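PPC domain-containing protein (PDB 2H6L) is of unknown function but binds zinc through a cluster of histidines in a PPC-domain fold that assembles as a trimer. Local coordinates at residues V8-L14 with E114-L120; L16-L22 with S107-C113; Y61-L66 with Y101-F106; L70-S76 with I90-K96. All coordinates share one frame; numbering follows the deposited sequence.

Contact 1: V8-L14 with E114-L120; sequences VGKGFLL and EVFVLPL
The Phe12 side chain crosses Pro119 at about a right angle, with CD2 of Phe12 4.1 Å from CD of Pro119, which stands oblique to the ring, while the carbonyl oxygen of Val117 lies near the ring plane at its edge. The CB atoms of Phe12 and Val117 meet at 4.0 Å. On the same face CD1 of Leu14 reaches CG2 of Val117. On the other face CD2 of Leu13 touches CD1 of the Phe116 ring, at 3.9 Å.

The backbones run antiparallel, the segment axes at 166°, and two hydrogen-bonded pairs fix the register. Phe12 and Val117 each donate N-H to the other's carbonyl oxygen, the bond from Val117 N to Phe12 O being 2.8 Å and nearly straight at 170°; Leu14 and Val115 do the same. Beyond Gly11 the ladder gives way to a water that accepts from Gly9 N and donates to the carbonyl oxygens of Lys10 and Pro119, the latter at 2.8 Å. Past it, Val8 and Leu120 lie side by side, CG1 of Val8 3.9 Å from CD2 of Leu120.

Helix 22-33 packs on the Phe12 and Leu14 face: Phe29 meets the Phe12 ring edge-to-face and also touches Leu14, and Ile26 touches Val115. Strand 38-43 pairs with the far edge of strand 113-119, while residues 10-14 continue the sheet into a strand of the second subunit.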
# COMPACT_ATOMS: atom_id res chain seq x y z
N VAL A 8 -15.69 1.78 -9.89
CA VAL A 8 -15.07 2.89 -9.18
C VAL A 8 -15.55 4.18 -9.84
O VAL A 8 -15.87 4.18 -11.03
CB VAL A 8 -13.53 2.81 -9.24
CG1 VAL A 8 -13.06 1.52 -8.58
CG2 VAL A 8 -13.06 2.88 -10.68
N GLY A 9 -15.61 5.26 -9.07
CA GLY A 9 -16.06 6.53 -9.62
C GLY A 9 -15.49 7.71 -8.85
O GLY A 9 -14.80 8.55 -9.43
N LYS A 10 -15.77 7.77 -7.55
CA LYS A 10 -15.28 8.85 -6.71
C LYS A 10 -13.95 8.51 -6.04
O LYS A 10 -13.50 7.37 -6.05
CB LYS A 10 -16.29 9.21 -5.61
CG LYS A 10 -17.45 10.09 -6.04
CD LYS A 10 -18.45 9.34 -6.89
CE LYS A 10 -19.73 10.15 -7.07
NZ LYS A 10 -20.38 10.45 -5.76
N GLY A 11 -13.34 9.54 -5.46
CA GLY A 11 -12.09 9.38 -4.76
C GLY A 11 -12.04 10.43 -3.67
O GLY A 11 -12.53 11.54 -3.86
N PHE A 12 -11.46 10.09 -2.53
CA PHE A 12 -11.39 11.03 -1.43
C PHE A 12 -10.03 11.07 -0.76
O PHE A 12 -9.41 10.03 -0.53
CB PHE A 12 -12.41 10.68 -0.35
CG PHE A 12 -13.83 10.79 -0.79
CD1 PHE A 12 -14.45 12.04 -0.85
CD2 PHE A 12 -14.57 9.66 -1.13
CE1 PHE A 12 -15.78 12.16 -1.23
CE2 PHE A 12 -15.90 9.76 -1.52
CZ PHE A 12 -16.50 11.01 -1.57
N LEU A 13 -9.56 12.27 -0.46
CA LEU A 13 -8.32 12.45 0.26
C LEU A 13 -8.79 13.15 1.52
O LEU A 13 -9.54 14.12 1.45
CB LEU A 13 -7.34 13.34 -0.51
CG LEU A 13 -6.57 12.70 -1.67
CD1 LEU A 13 -5.63 13.74 -2.30
CD2 LEU A 13 -5.76 11.51 -1.16
N LEU A 14 -8.40 12.66 2.69
CA LEU A 14 -8.85 13.31 3.90
C LEU A 14 -7.69 13.72 4.78
O LEU A 14 -6.66 13.05 4.81
CB LEU A 14 -9.75 12.37 4.73
CG LEU A 14 -10.61 11.31 4.05
CD1 LEU A 14 -11.25 10.46 5.14
CD2 LEU A 14 -11.68 11.93 3.15
N GLU A 114 -3.02 11.57 6.27
CA GLU A 114 -3.63 11.83 4.98
C GLU A 114 -4.11 10.47 4.49
O GLU A 114 -3.32 9.56 4.27
CB GLU A 114 -2.59 12.46 4.04
CG GLU A 114 -1.92 13.69 4.67
CD GLU A 114 -0.84 14.36 3.80
OE1 GLU A 114 -0.22 13.69 2.95
OE2 GLU A 114 -0.60 15.57 4.00
N VAL A 115 -5.42 10.35 4.33
CA VAL A 115 -6.03 9.10 3.93
C VAL A 115 -6.61 9.14 2.52
O VAL A 115 -7.19 10.14 2.11
CB VAL A 115 -7.19 8.73 4.90
CG1 VAL A 115 -7.68 7.32 4.62
CG2 VAL A 115 -6.72 8.86 6.34
N PHE A 116 -6.43 8.06 1.78
CA PHE A 116 -6.99 7.97 0.45
C PHE A 116 -8.12 6.96 0.56
O PHE A 116 -7.90 5.83 0.99
CB PHE A 116 -5.98 7.47 -0.58
CG PHE A 116 -6.57 7.21 -1.94
CD1 PHE A 116 -7.31 8.20 -2.58
CD2 PHE A 116 -6.41 5.98 -2.57
CE1 PHE A 116 -7.89 7.97 -3.83
CE2 PHE A 116 -6.97 5.74 -3.81
CZ PHE A 116 -7.71 6.73 -4.45
N VAL A 117 -9.32 7.37 0.21
CA VAL A 117 -10.46 6.47 0.27
C VAL A 117 -11.01 6.26 -1.13
O VAL A 117 -11.36 7.22 -1.81
CB VAL A 117 -11.57 7.03 1.17
CG1 VAL A 117 -12.76 6.09 1.18
CG2 VAL A 117 -11.03 7.22 2.58
N LEU A 118 -11.08 5.00 -1.55
CA LEU A 118 -11.60 4.67 -2.87
C LEU A 118 -12.88 3.88 -2.68
O LEU A 118 -12.85 2.66 -2.49
CB LEU A 118 -10.58 3.83 -3.65
CG LEU A 118 -10.90 3.49 -5.11
CD1 LEU A 118 -10.85 4.75 -5.96
CD2 LEU A 118 -9.89 2.49 -5.62
N PRO A 119 -14.03 4.57 -2.71
CA PRO A 119 -15.31 3.87 -2.53
C PRO A 119 -15.56 2.88 -3.67
O PRO A 119 -15.16 3.12 -4.81
CB PRO A 119 -16.33 5.01 -2.51
CG PRO A 119 -15.68 6.07 -3.36
CD PRO A 119 -14.25 6.02 -2.90
N LEU A 120 -16.19 1.76 -3.34
CA LEU A 120 -16.49 0.74 -4.32
C LEU A 120 -18.00 0.58 -4.39
O LEU A 120 -18.65 0.22 -3.40
CB LEU A 120 -15.82 -0.58 -3.91
CG LEU A 120 -14.29 -0.50 -3.87
CD1 LEU A 120 -13.70 -1.70 -3.14
CD2 LEU A 120 -13.75 -0.40 -5.28
O HOH W 1 -14.30 4.94 -6.70

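Contact 2: L16-L22 with S107-C113; sequences LDYGKDL and SAEVFAC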
# COMPACT_ATOMS: atom_id res chain seq x y z
N LEU A 16 -7.05 14.05 8.51
CA LEU A 16 -7.61 13.70 9.80
C LEU A 16 -7.28 14.73 10.87
O LEU A 16 -6.31 15.48 10.73
CB LEU A 16 -7.10 12.33 10.25
CG LEU A 16 -7.89 11.12 9.76
CD1 LEU A 16 -8.25 11.30 8.30
CD2 LEU A 16 -7.09 9.85 9.97
N ASP A 17 -8.07 14.75 11.93
CA ASP A 17 -7.85 15.69 13.03
C ASP A 17 -6.81 15.19 14.02
O ASP A 17 -6.79 14.01 14.40
CB ASP A 17 -9.16 15.95 13.78
CG ASP A 17 -10.19 16.66 12.93
OD1 ASP A 17 -9.84 17.71 12.34
OD2 ASP A 17 -11.34 16.19 12.86
N TYR A 18 -5.96 16.11 14.45
CA TYR A 18 -4.91 15.82 15.42
C TYR A 18 -5.54 15.40 16.75
O TYR A 18 -6.56 15.95 17.17
CB TYR A 18 -4.05 17.08 15.60
CG TYR A 18 -3.06 17.02 16.74
CD1 TYR A 18 -3.47 17.21 18.06
CD2 TYR A 18 -1.71 16.81 16.50
CE1 TYR A 18 -2.56 17.18 19.12
CE2 TYR A 18 -0.79 16.78 17.54
CZ TYR A 18 -1.22 16.97 18.85
OH TYR A 18 -0.30 16.96 19.87
N GLY A 19 -4.94 14.41 17.40
CA GLY A 19 -5.44 13.96 18.69
C GLY A 19 -6.66 13.04 18.73
O GLY A 19 -7.06 12.62 19.81
N LYS A 20 -7.25 12.72 17.58
CA LYS A 20 -8.42 11.85 17.54
C LYS A 20 -8.02 10.49 16.97
O LYS A 20 -7.02 10.38 16.27
CB LYS A 20 -9.51 12.46 16.66
CG LYS A 20 -9.98 13.83 17.10
CD LYS A 20 -10.70 13.77 18.44
CE LYS A 20 -11.20 15.15 18.86
NZ LYS A 20 -12.08 15.09 20.06
N ASP A 21 -8.82 9.45 17.26
CA ASP A 21 -8.52 8.11 16.76
C ASP A 21 -8.58 8.00 15.25
O ASP A 21 -9.53 8.44 14.61
CB ASP A 21 -9.47 7.08 17.37
CG ASP A 21 -9.09 5.65 16.99
OD1 ASP A 21 -8.07 5.16 17.50
OD2 ASP A 21 -9.80 5.03 16.17
N LEU A 22 -7.56 7.37 14.68
CA LEU A 22 -7.48 7.21 13.24
C LEU A 22 -8.65 6.39 12.69
O LEU A 22 -9.36 6.85 11.79
CB LEU A 22 -6.15 6.55 12.87
CG LEU A 22 -5.61 6.85 11.47
CD1 LEU A 22 -4.19 6.34 11.32
CD2 LEU A 22 -6.53 6.22 10.45
N SER A 107 -6.35 0.79 17.18
CA SER A 107 -6.52 2.22 17.42
C SER A 107 -5.20 2.96 17.24
O SER A 107 -4.12 2.38 17.37
CB SER A 107 -7.04 2.49 18.83
OG SER A 107 -6.03 2.22 19.80
N ALA A 108 -5.31 4.25 16.94
CA ALA A 108 -4.15 5.10 16.77
C ALA A 108 -4.56 6.55 16.94
O ALA A 108 -5.56 7.01 16.38
CB ALA A 108 -3.54 4.90 15.39
N GLU A 109 -3.81 7.27 17.76
CA GLU A 109 -4.07 8.68 17.98
C GLU A 109 -3.34 9.37 16.84
O GLU A 109 -2.15 9.16 16.64
CB GLU A 109 -3.49 9.13 19.31
CG GLU A 109 -3.93 10.52 19.73
CD GLU A 109 -3.37 10.91 21.08
OE1 GLU A 109 -3.45 10.07 22.01
OE2 GLU A 109 -2.87 12.04 21.22
N VAL A 110 -4.07 10.20 16.10
CA VAL A 110 -3.48 10.90 14.97
C VAL A 110 -2.61 12.12 15.31
O VAL A 110 -2.95 12.93 16.18
CB VAL A 110 -4.57 11.38 14.01
CG1 VAL A 110 -3.96 12.27 12.93
CG2 VAL A 110 -5.27 10.19 13.39
N PHE A 111 -1.49 12.25 14.60
CA PHE A 111 -0.61 13.40 14.73
C PHE A 111 -0.91 14.19 13.46
O PHE A 111 -1.34 15.35 13.50
CB PHE A 111 0.86 13.02 14.76
CG PHE A 111 1.79 14.21 14.85
CD1 PHE A 111 1.89 14.94 16.03
CD2 PHE A 111 2.50 14.64 13.73
CE1 PHE A 111 2.67 16.08 16.10
CE2 PHE A 111 3.29 15.79 13.79
CZ PHE A 111 3.38 16.51 14.98
N ALA A 112 -0.69 13.52 12.32
CA ALA A 112 -0.97 14.07 11.00
C ALA A 112 -1.22 12.86 10.11
O ALA A 112 -0.36 11.98 9.98
CB ALA A 112 0.22 14.88 10.47
N CYS A 113 -2.41 12.80 9.51
CA CYS A 113 -2.75 11.66 8.67
C CYS A 113 -3.51 12.05 7.40
O CYS A 113 -4.49 12.78 7.45
CB CYS A 113 -3.58 10.66 9.47
SG CYS A 113 -3.91 9.10 8.62
O HOH W 2 -3.78 15.47 9.77
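The Tyr18 and Phe111 rings meet obliquely, centroids 5.8 Å apart and planes at 62°. The closest approach between the two rings is CE2 of Tyr18 to CD1 of Phe111, 3.6 Å. CE1 of Phe111 lies in the plane of the Tyr18 ring at its edge, and the carbonyl oxygen of Phe111 is also near that plane, 3.4 Å from CD2 of Tyr18. The tyrosine reaches them because its CG stands opposite the backbone N (chi1 170°).

Val110 is wedged against the loop: its CG2 packs on CB of Leu22 and CD2 of Leu16, and the same CD2 of Leu16 continues to SG of Cys113 at 3.5 Å. Leu22 CD1 approaches the same sulfur.

Backbone bonds tie the irregular 16-22 loop to the strand and its bulged corner. Leu16 N donates to Cys113 O, Gly19 N to Val110 O at 2.8 Å, and Val110 N to Lys20 O. A water joins Leu16 O to Cys113 N. Gly19 occupies the type II turn from Asp17 to Lys20, with a positive phi.

At the start of helix 22-33, Asp21 serves two segments at once. OD1 of Asp21 accepts from Ala108 N at 3.0 Å, on the syn side but 33° out of the carboxylate plane, while OD2 caps the helix at Arg24 N. Leu22 N in turn donates to Ala108 O at 2.6 Å. One carboxylate thus couples the helix N-terminus to the strand, and the two N-H donors, with the helix end, probably stabilise its negative charge.

Contact 3: Y61-L66 with Y101-F106; sequences YVKKEL and YGGHLF. With ZN (zinc ion), chain D; ACY (acetic acid), chain E.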
# COMPACT_ATOMS: atom_id res chain seq x y z
N TYR A 61 -6.83 -12.62 19.00
CA TYR A 61 -5.84 -11.57 18.79
C TYR A 61 -4.95 -11.39 20.01
O TYR A 61 -5.34 -11.70 21.14
CB TYR A 61 -6.54 -10.26 18.44
CG TYR A 61 -6.98 -10.16 16.99
CD1 TYR A 61 -6.04 -9.98 15.97
CD2 TYR A 61 -8.32 -10.24 16.63
CE1 TYR A 61 -6.43 -9.88 14.63
CE2 TYR A 61 -8.72 -10.14 15.30
CZ TYR A 61 -7.77 -9.96 14.30
OH TYR A 61 -8.15 -9.85 12.99
N VAL A 62 -3.74 -10.90 19.76
CA VAL A 62 -2.76 -10.62 20.79
C VAL A 62 -2.31 -9.20 20.47
O VAL A 62 -1.61 -8.98 19.49
CB VAL A 62 -1.56 -11.58 20.68
CG1 VAL A 62 -0.53 -11.24 21.74
CG2 VAL A 62 -2.03 -13.02 20.84
N LYS A 63 -2.70 -8.25 21.30
CA LYS A 63 -2.36 -6.86 21.04
C LYS A 63 -1.10 -6.33 21.70
O LYS A 63 -0.60 -6.87 22.69
CB LYS A 63 -3.55 -5.95 21.39
CG LYS A 63 -4.07 -6.10 22.81
CD LYS A 63 -5.24 -5.16 23.08
CE LYS A 63 -6.41 -5.44 22.14
NZ LYS A 63 -7.53 -4.47 22.33
N LYS A 64 -0.58 -5.26 21.10
CA LYS A 64 0.62 -4.61 21.58
C LYS A 64 0.34 -3.11 21.67
O LYS A 64 -0.23 -2.52 20.75
CB LYS A 64 1.80 -4.86 20.63
CG LYS A 64 3.10 -4.24 21.10
CD LYS A 64 4.25 -4.53 20.15
CE LYS A 64 5.55 -3.99 20.72
NZ LYS A 64 5.73 -4.45 22.13
N GLU A 65 0.71 -2.52 22.80
CA GLU A 65 0.49 -1.09 23.00
C GLU A 65 1.78 -0.37 22.70
O GLU A 65 2.86 -0.84 23.04
CB GLU A 65 0.08 -0.81 24.45
CG GLU A 65 -1.36 -1.15 24.76
CD GLU A 65 -1.69 -0.98 26.22
OE1 GLU A 65 -1.41 -1.91 27.01
OE2 GLU A 65 -2.21 0.10 26.59
N LEU A 66 1.64 0.77 22.04
CA LEU A 66 2.78 1.60 21.68
C LEU A 66 2.46 3.03 22.08
O LEU A 66 1.63 3.68 21.44
CB LEU A 66 3.03 1.54 20.18
CG LEU A 66 3.49 0.19 19.62
CD1 LEU A 66 3.31 0.20 18.11
CD2 LEU A 66 4.95 -0.07 20.00
N TYR A 101 7.28 -1.80 13.73
CA TYR A 101 6.26 -2.64 14.34
C TYR A 101 5.19 -2.80 13.27
O TYR A 101 5.05 -1.94 12.41
CB TYR A 101 5.64 -1.95 15.55
CG TYR A 101 6.64 -1.51 16.60
CD1 TYR A 101 7.18 -2.43 17.50
CD2 TYR A 101 7.01 -0.18 16.70
CE1 TYR A 101 8.08 -2.02 18.48
CE2 TYR A 101 7.91 0.24 17.68
CZ TYR A 101 8.43 -0.68 18.57
OH TYR A 101 9.28 -0.25 19.55
N GLY A 102 4.43 -3.89 13.32
CA GLY A 102 3.39 -4.08 12.33
C GLY A 102 2.29 -5.02 12.79
O GLY A 102 2.51 -5.85 13.67
N GLY A 103 1.11 -4.88 12.21
CA GLY A 103 0.01 -5.75 12.57
C GLY A 103 -1.37 -5.23 12.25
O GLY A 103 -1.55 -4.28 11.49
N HIS A 104 -2.36 -5.90 12.85
CA HIS A 104 -3.76 -5.53 12.71
C HIS A 104 -3.89 -4.25 13.53
O HIS A 104 -3.41 -4.18 14.66
CB HIS A 104 -4.63 -6.65 13.30
CG HIS A 104 -6.10 -6.41 13.16
ND1 HIS A 104 -6.85 -6.96 12.15
CD2 HIS A 104 -6.96 -5.68 13.91
CE1 HIS A 104 -8.11 -6.56 12.27
NE2 HIS A 104 -8.19 -5.79 13.33
N LEU A 105 -4.53 -3.23 12.97
CA LEU A 105 -4.69 -1.96 13.67
C LEU A 105 -5.99 -1.91 14.47
O LEU A 105 -7.06 -2.17 13.94
CB LEU A 105 -4.66 -0.81 12.67
CG LEU A 105 -4.89 0.59 13.24
CD1 LEU A 105 -3.73 0.96 14.15
CD2 LEU A 105 -5.02 1.59 12.09
N PHE A 106 -5.88 -1.55 15.75
CA PHE A 106 -7.05 -1.45 16.61
C PHE A 106 -7.38 0.01 16.86
O PHE A 106 -8.54 0.43 16.76
CB PHE A 106 -6.81 -2.16 17.94
CG PHE A 106 -6.81 -3.66 17.83
CD1 PHE A 106 -7.99 -4.36 17.63
CD2 PHE A 106 -5.62 -4.37 17.90
CE1 PHE A 106 -7.99 -5.75 17.50
CE2 PHE A 106 -5.61 -5.76 17.78
CZ PHE A 106 -6.79 -6.45 17.58
ZN ZN D . -6.45 -8.06 10.34
C ACY E . -5.91 -10.82 10.73
O ACY E . -5.44 -9.88 11.32
OXT ACY E . -5.93 -12.04 11.31
CH3 ACY E . -6.45 -10.64 9.35
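Tyr61, His104 and Phe106 form an aromatic cluster beside the zinc site, where strands 60-66 and 99-110 of the PPC fold pass each other without pairing; their segment axes come within 8.6 Å at 104°.

Among the ring contacts, Phe106 and Tyr61 make a T-shaped pair. The edge of Phe106 points at the face of Tyr61, planes at 89°, and CZ of Phe106 sits 3.8 Å from CG of Tyr61. Tyr61 and His104 meet obliquely; CZ of the tyrosine lies above one face of the imidazole, offset toward its rim. CD2 of His104 in turn lies over a face of Phe106, so the three rings close on one another.

Contacts of aliphatic and charged groups with the rings come next. Lys63 NZ stands over the face of Phe106, 4.7 Å from its centroid and almost straight above the ring, a cation-pi interaction. At the other end of the strands CD2 of Leu66 is centred over the Tyr101 ring in a CH-pi contact, 3.7 Å from its centroid, while CE of Lys64 approaches the same ring obliquely. The hydroxyl of Tyr101 is engaged by Glu99.

Metal coordination supplies the polar part. His89 and His91 complete the protein ligands of the zinc. An acetate, probably from the crystallisation liquor, also coordinates it through its O atom. His104 CG lies opposite its backbone N (chi1 -178°), which carries the imidazole to the metal, with ND1 of His104 2.2 Å from the zinc. Tyr61 OH donates a weak hydrogen bond to that same acetate O, 3.2 Å away.

Contact 4: L70-S76 with I90-K96; sequences LEILSLS and IHVLLGK. With ZN (zinc ion), chain D.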
# COMPACT_ATOMS: atom_id res chain seq x y z
N LEU A 70 5.06 7.57 16.39
CA LEU A 70 5.55 6.68 15.34
C LEU A 70 5.09 7.16 13.97
O LEU A 70 4.05 7.79 13.85
CB LEU A 70 5.04 5.26 15.57
CG LEU A 70 5.93 4.16 16.18
CD1 LEU A 70 7.02 4.75 17.04
CD2 LEU A 70 5.06 3.20 16.98
N GLU A 71 5.89 6.87 12.95
CA GLU A 71 5.53 7.25 11.59
C GLU A 71 4.62 6.15 11.05
O GLU A 71 4.79 4.98 11.38
CB GLU A 71 6.77 7.30 10.69
CG GLU A 71 7.79 8.37 11.02
CD GLU A 71 7.42 9.69 10.40
OE1 GLU A 71 7.22 9.73 9.17
OE2 GLU A 71 7.34 10.70 11.14
N ILE A 72 3.65 6.53 10.22
CA ILE A 72 2.80 5.54 9.60
C ILE A 72 3.61 5.18 8.37
O ILE A 72 3.61 5.92 7.38
CB ILE A 72 1.45 6.12 9.15
CG1 ILE A 72 0.67 6.66 10.35
CG2 ILE A 72 0.64 5.04 8.45
CD1 ILE A 72 -0.63 7.33 9.96
N LEU A 73 4.33 4.07 8.44
CA LEU A 73 5.17 3.65 7.33
C LEU A 73 4.35 3.03 6.22
O LEU A 73 4.73 3.06 5.05
CB LEU A 73 6.22 2.66 7.84
CG LEU A 73 7.03 3.22 9.01
CD1 LEU A 73 8.04 2.18 9.48
CD2 LEU A 73 7.74 4.50 8.58
N SER A 74 3.21 2.47 6.61
CA SER A 74 2.29 1.83 5.68
C SER A 74 0.96 1.57 6.38
O SER A 74 0.93 1.03 7.49
CB SER A 74 2.88 0.51 5.17
OG SER A 74 1.97 -0.14 4.30
N LEU A 75 -0.12 1.96 5.73
CA LEU A 75 -1.47 1.77 6.25
C LEU A 75 -2.33 1.37 5.05
O LEU A 75 -2.45 2.11 4.08
CB LEU A 75 -2.00 3.06 6.88
CG LEU A 75 -3.29 2.91 7.71
CD1 LEU A 75 -3.34 4.02 8.75
CD2 LEU A 75 -4.52 2.93 6.81
N SER A 76 -2.91 0.19 5.12
CA SER A 76 -3.72 -0.31 4.03
C SER A 76 -4.90 -1.12 4.54
O SER A 76 -4.81 -1.75 5.59
CB SER A 76 -2.86 -1.17 3.10
OG SER A 76 -3.67 -1.79 2.12
N ILE A 90 -7.96 -2.72 8.93
CA ILE A 90 -6.70 -2.10 8.54
C ILE A 90 -5.46 -2.72 9.13
O ILE A 90 -5.42 -3.07 10.31
CB ILE A 90 -6.70 -0.61 8.93
CG1 ILE A 90 -7.93 0.09 8.36
CG2 ILE A 90 -5.41 0.07 8.46
CD1 ILE A 90 -8.22 1.44 8.98
N HIS A 91 -4.42 -2.84 8.30
CA HIS A 91 -3.15 -3.36 8.76
C HIS A 91 -2.14 -2.23 8.59
O HIS A 91 -2.23 -1.44 7.65
CB HIS A 91 -2.73 -4.59 7.94
CG HIS A 91 -3.38 -5.86 8.41
ND1 HIS A 91 -2.84 -7.11 8.16
CD2 HIS A 91 -4.50 -6.08 9.12
CE1 HIS A 91 -3.60 -8.03 8.70
NE2 HIS A 91 -4.62 -7.44 9.30
N VAL A 92 -1.19 -2.14 9.51
CA VAL A 92 -0.20 -1.08 9.43
C VAL A 92 1.20 -1.48 9.79
O VAL A 92 1.46 -2.55 10.35
CB VAL A 92 -0.54 0.10 10.37
CG1 VAL A 92 -1.84 0.76 9.97
CG2 VAL A 92 -0.60 -0.40 11.82
N LEU A 93 2.11 -0.58 9.44
CA LEU A 93 3.53 -0.69 9.75
C LEU A 93 3.83 0.69 10.31
O LEU A 93 3.65 1.71 9.64
CB LEU A 93 4.33 -0.97 8.48
CG LEU A 93 4.43 -2.47 8.17
CD1 LEU A 93 4.17 -2.73 6.70
CD2 LEU A 93 5.80 -2.96 8.59
N LEU A 94 4.25 0.72 11.57
CA LEU A 94 4.57 1.95 12.27
C LEU A 94 6.00 1.87 12.77
O LEU A 94 6.50 0.78 13.05
CB LEU A 94 3.65 2.13 13.48
CG LEU A 94 2.19 2.60 13.35
CD1 LEU A 94 1.62 2.27 12.00
CD2 LEU A 94 1.39 1.95 14.48
N GLY A 95 6.65 3.02 12.90
CA GLY A 95 8.01 3.01 13.39
C GLY A 95 8.85 4.15 12.88
O GLY A 95 8.34 5.11 12.30
N LYS A 96 10.15 4.03 13.09
CA LYS A 96 11.11 5.04 12.67
C LYS A 96 12.43 4.33 12.40
O LYS A 96 12.89 3.52 13.22
CB LYS A 96 11.26 6.08 13.78
CG LYS A 96 11.71 5.50 15.11
CD LYS A 96 11.50 6.47 16.26
CE LYS A 96 10.02 6.59 16.61
NZ LYS A 96 9.80 7.37 17.86
ZN ZN D . -6.45 -8.06 10.34
O HOH W 3 -0.18 -1.53 5.41
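Leu93 O takes two backbone donors, Leu73 N at 2.7 Å and Ser74 N at 3.2 Å, the second on a lone pair in the carbonyl plane. This is the classic beta bulge of the 70-82/85-96 hairpin: two residues of one strand, Leu73 and Ser74, stand opposite the single Leu93.

Either side of the bulge the pairing is regular. Glu71 and Gly95 each donate N-H to the other's carbonyl oxygen; Leu93 N returns a bond to Ser74 O; and Ser76 and His91 bond reciprocally, both at 171°, with Ser76 O 2.9 Å from His91 N. A water accepts from Ser74 OG and donates to His91 O, giving that carbonyl a second donor.

Leu75 packs tightly between neighbours, its CG 3.4 Å from CG1 of Val92 and its CD2 equally near CG2 of Ile90. At the other end CD1 of Leu70 touches CE of Lys96, whose NZ reaches Glu68 and Pro69 O.

His91 NE2 binds the zinc at 2.2 Å, and ND1 is hydrogen-bonded to Ile72 O of the third subunit. Together they hold the ring's rotation, and the bond probably makes NE2 a stronger zinc donor, consistent with a metal site whose second shell includes a neighbouring chain.

How the contacts relate
Contacts 3 and 4 meet at the metal: His104 and His91 bind the same zinc, with ND1 of His104 3.6 Å from NE2 of His91, and strands 85-96 and 99-110 pair through Tyr101 N and Leu94 O at 2.8 Å. Contact 2 continues strand 99-110 beyond His104 and packs against contact 4, where CD1 of Leu22 lies 3.6 Å from CD1 of Leu75. From there CG2 of Val115 touches CD1 of Leu16, leading to contact 1. Contacts 1 and 3 lie on opposite sides of the chain centre, 25 Å between their centres, yet Glu114 OE1 hydrogen-bonds ND1 of His89 of the second subunit, a zinc ligand there, so contact 1 joins that site's second shell.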